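PDB 2XZI: extracellular sialidase/neuraminidase, putative from Aspergillus fumigatus, which hydrolyses glycosidic linkages of sialic acids, acting as a Kdnase that probably prefers the deaminated sugar KDN. Local coordinates for residues G333-Y338 with A369-R374. Numbering follows the deposited sequence.
Sequences GHEGGY and AIIWRR. With KDM (deamino-alpha-neuraminic acid), chain C.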
loop_
_atom_site.group_PDB
_atom_site.type_symbol
_atom_site.label_atom_id
_atom_site.label_comp_id
_atom_site.label_asym_id
_atom_site.label_seq_id
_atom_site.Cartn_x
_atom_site.Cartn_y
_atom_site.Cartn_z
ATOM N N GLY A 333 12.740 -14.803 3.044
ATOM C CA GLY A 333 12.130 -14.818 4.356
ATOM C C GLY A 333 10.725 -15.368 4.314
ATOM O O GLY A 333 10.315 -15.985 3.329
ATOM N N HIS A 334 9.998 -15.138 5.400
ATOM C CA HIS A 334 8.628 -15.602 5.524
ATOM C C HIS A 334 7.681 -14.549 4.978
ATOM O O HIS A 334 7.556 -13.479 5.569
ATOM C CB HIS A 334 8.301 -15.873 6.997
ATOM C CG HIS A 334 9.184 -16.900 7.630
ATOM N ND1 HIS A 334 9.093 -18.241 7.329
ATOM C CD2 HIS A 334 10.165 -16.786 8.557
ATOM C CE1 HIS A 334 9.989 -18.911 8.033
ATOM N NE2 HIS A 334 10.653 -18.053 8.788
ATOM N N GLU A 335 6.998 -14.875 3.884
ATOM C CA GLU A 335 6.046 -13.944 3.266
ATOM C C GLU A 335 4.843 -13.687 4.158
ATOM O O GLU A 335 4.236 -14.612 4.721
ATOM C CB GLU A 335 5.586 -14.463 1.903
ATOM C CG GLU A 335 4.668 -13.488 1.158
ATOM C CD GLU A 335 4.311 -13.967 -0.226
ATOM O OE1 GLU A 335 4.200 -15.201 -0.417
ATOM O OE2 GLU A 335 4.123 -13.114 -1.121
ATOM N N GLY A 336 4.495 -12.417 4.274
ATOM C CA GLY A 336 3.273 -12.027 4.926
ATOM C C GLY A 336 3.385 -10.682 5.584
ATOM O O GLY A 336 4.364 -10.391 6.258
ATOM N N GLY A 337 2.364 -9.867 5.385
ATOM C CA GLY A 337 2.275 -8.554 6.008
ATOM C C GLY A 337 1.484 -7.627 5.106
ATOM O O GLY A 337 0.500 -8.049 4.463
ATOM N N TYR A 338 1.932 -6.370 5.041
ATOM C CA TYR A 338 1.285 -5.350 4.190
ATOM C C TYR A 338 1.410 -5.708 2.713
ATOM O O TYR A 338 2.349 -6.402 2.301
ATOM C CB TYR A 338 1.934 -3.978 4.392
ATOM C CG TYR A 338 1.634 -3.255 5.688
ATOM C CD1 TYR A 338 1.561 -3.922 6.922
ATOM C CD2 TYR A 338 1.476 -1.866 5.680
ATOM C CE1 TYR A 338 1.309 -3.201 8.114
ATOM C CE2 TYR A 338 1.215 -1.167 6.832
ATOM C CZ TYR A 338 1.127 -1.834 8.044
ATOM O OH TYR A 338 0.890 -1.115 9.204
ATOM N N ALA A 369 11.869 -7.673 3.748
ATOM C CA ALA A 369 11.986 -7.527 2.297
ATOM C C ALA A 369 10.598 -7.415 1.667
ATOM O O ALA A 369 9.599 -7.674 2.327
ATOM C CB ALA A 369 12.768 -8.686 1.687
ATOM N N ILE A 370 10.553 -7.025 0.399
ATOM C CA ILE A 370 9.282 -6.949 -0.318
ATOM C C ILE A 370 9.320 -7.775 -1.600
ATOM O O ILE A 370 10.220 -7.626 -2.418
ATOM C CB ILE A 370 8.845 -5.477 -0.575
ATOM C CG1 ILE A 370 8.703 -4.734 0.754
ATOM C CG2 ILE A 370 7.546 -5.446 -1.362
ATOM C CD1 ILE A 370 8.480 -3.209 0.621
ATOM N N ILE A 371 8.326 -8.647 -1.739
ATOM C CA ILE A 371 8.189 -9.547 -2.878
ATOM C C ILE A 371 7.277 -8.913 -3.913
ATOM O O ILE A 371 6.279 -8.280 -3.548
ATOM C CB ILE A 371 7.578 -10.910 -2.431
ATOM C CG1 ILE A 371 8.431 -11.619 -1.372
ATOM C CG2 ILE A 371 7.267 -11.825 -3.635
ATOM C CD1 ILE A 371 9.897 -11.460 -1.516
ATOM N N TRP A 372 7.633 -9.064 -5.190
ATOM C CA TRP A 372 6.759 -8.722 -6.310
ATOM C C TRP A 372 6.165 -9.976 -6.934
ATOM O O TRP A 372 6.885 -10.931 -7.251
ATOM C CB TRP A 372 7.556 -7.950 -7.351
ATOM C CG TRP A 372 6.918 -7.730 -8.682
ATOM C CD1 TRP A 372 7.358 -8.243 -9.875
ATOM C CD2 TRP A 372 5.787 -6.903 -8.989
ATOM N NE1 TRP A 372 6.559 -7.800 -10.903
ATOM C CE2 TRP A 372 5.595 -6.971 -10.391
ATOM C CE3 TRP A 372 4.905 -6.120 -8.218
ATOM C CZ2 TRP A 372 4.572 -6.278 -11.042
ATOM C CZ3 TRP A 372 3.882 -5.437 -8.871
ATOM C CH2 TRP A 372 3.733 -5.522 -10.273
ATOM N N ARG A 373 4.857 -9.966 -7.131
ATOM C CA ARG A 373 4.162 -11.100 -7.712
ATOM C C ARG A 373 3.352 -10.617 -8.884
ATOM O O ARG A 373 2.774 -9.508 -8.838
ATOM C CB ARG A 373 3.193 -11.702 -6.722
ATOM C CG ARG A 373 3.829 -12.355 -5.532
ATOM C CD ARG A 373 2.780 -12.995 -4.624
ATOM N NE ARG A 373 3.425 -13.911 -3.690
ATOM C CZ ARG A 373 3.790 -15.153 -3.998
ATOM N NH1 ARG A 373 3.566 -15.646 -5.210
ATOM N NH2 ARG A 373 4.393 -15.905 -3.084
ATOM N N ARG A 374 3.302 -11.451 -9.924
ATOM C CA ARG A 374 2.320 -11.319 -10.991
ATOM C C ARG A 374 1.536 -12.608 -11.065
ATOM O O ARG A 374 2.124 -13.695 -11.020
ATOM C CB ARG A 374 3.001 -11.044 -12.325
ATOM C CG ARG A 374 3.607 -9.667 -12.411
ATOM C CD ARG A 374 4.745 -9.539 -13.441
ATOM N NE ARG A 374 4.515 -10.317 -14.656
ATOM C CZ ARG A 374 3.735 -9.937 -15.667
ATOM N NH1 ARG A 374 3.118 -8.759 -15.635
ATOM N NH2 ARG A 374 3.553 -10.759 -16.701
HETATM C C2 KDM C . 2.687 -0.967 11.883
HETATM C C1 KDM C . 2.405 -2.458 11.748
HETATM C C3 KDM C . 3.512 -0.461 10.685
HETATM C C4 KDM C . 3.282 1.046 10.370
HETATM C C5 KDM C . 2.596 1.838 11.489
HETATM C C6 KDM C . 1.258 1.148 11.854
HETATM C C7 KDM C . 0.606 1.722 13.121
HETATM C C8 KDM C . -0.798 1.124 13.324
HETATM C C9 KDM C . -1.433 1.647 14.601
HETATM O O5 KDM C . 2.403 3.224 11.105
HETATM O O1A KDM C . 3.165 -3.147 11.026
HETATM O O1B KDM C . 1.423 -2.883 12.402
HETATM O O4 KDM C . 4.555 1.635 10.106
HETATM O O6 KDM C . 1.397 -0.300 12.045
HETATM O O7 KDM C . 1.428 1.410 14.249
HETATM O O8 KDM C . -1.663 1.479 12.234
HETATM O O9 KDM C . -1.651 3.057 14.430
HETATM O O2 KDM C . 3.445 -0.848 13.093
#
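Glu335 and Arg373 reach toward each other from opposite directions and meet as a bidentate salt bridge, a clear instance of a guanidinium held side-on by a carboxylate. Arg373 presents the edge formed by NE and NH2, not the one between its two terminal nitrogens. NE bonds to Glu335 OE2 at 2.8 Å along an almost straight line of 173°, within the guanidinium plane and onto the syn lone pair. The second bond, from NH2 to Glu335 OE1, is also 2.8 Å long but more bent, and its acceptor is tilted somewhat out of the guanidinium plane. With the two planes only 23° apart, the paired bonds resist rotation of either group. Glu335 gets there by pointing CG opposite its backbone N (chi1 -176°) and staying extended beyond it, while Arg373 runs extended from CG to NE. Alongside the pair, Ile371 lays CG2 4.2 Å from Glu335 OE2, an apolar flank to the carboxylate.

The two segments belong to one four-stranded antiparallel sheet, a blade of the six-bladed beta-propeller of sialidases. Strand 349-356 runs between their strands, so the nearest CA atoms, those of Glu335 and Ile371, are 7.9 Å apart and the contact is made by long side chains. Val353 of that middle strand touches Glu335, and Arg373 NH2 has a further acceptor in the carbonyl O of Ala327.

Beyond Glu335 the chain turns a corner at Gly337 and brings Tyr338 to the pocket that holds KDM. There its OH lies 3.0 Å from O6 of the bound KDM and hydrogen-bonds to Glu229, consistent with the tyrosine-glutamate pair that supplies the nucleophile in sialidases of this family. The sugar's carboxylate oxygen O1A approaches the ring obliquely, 3.5 Å from Tyr338 CE1.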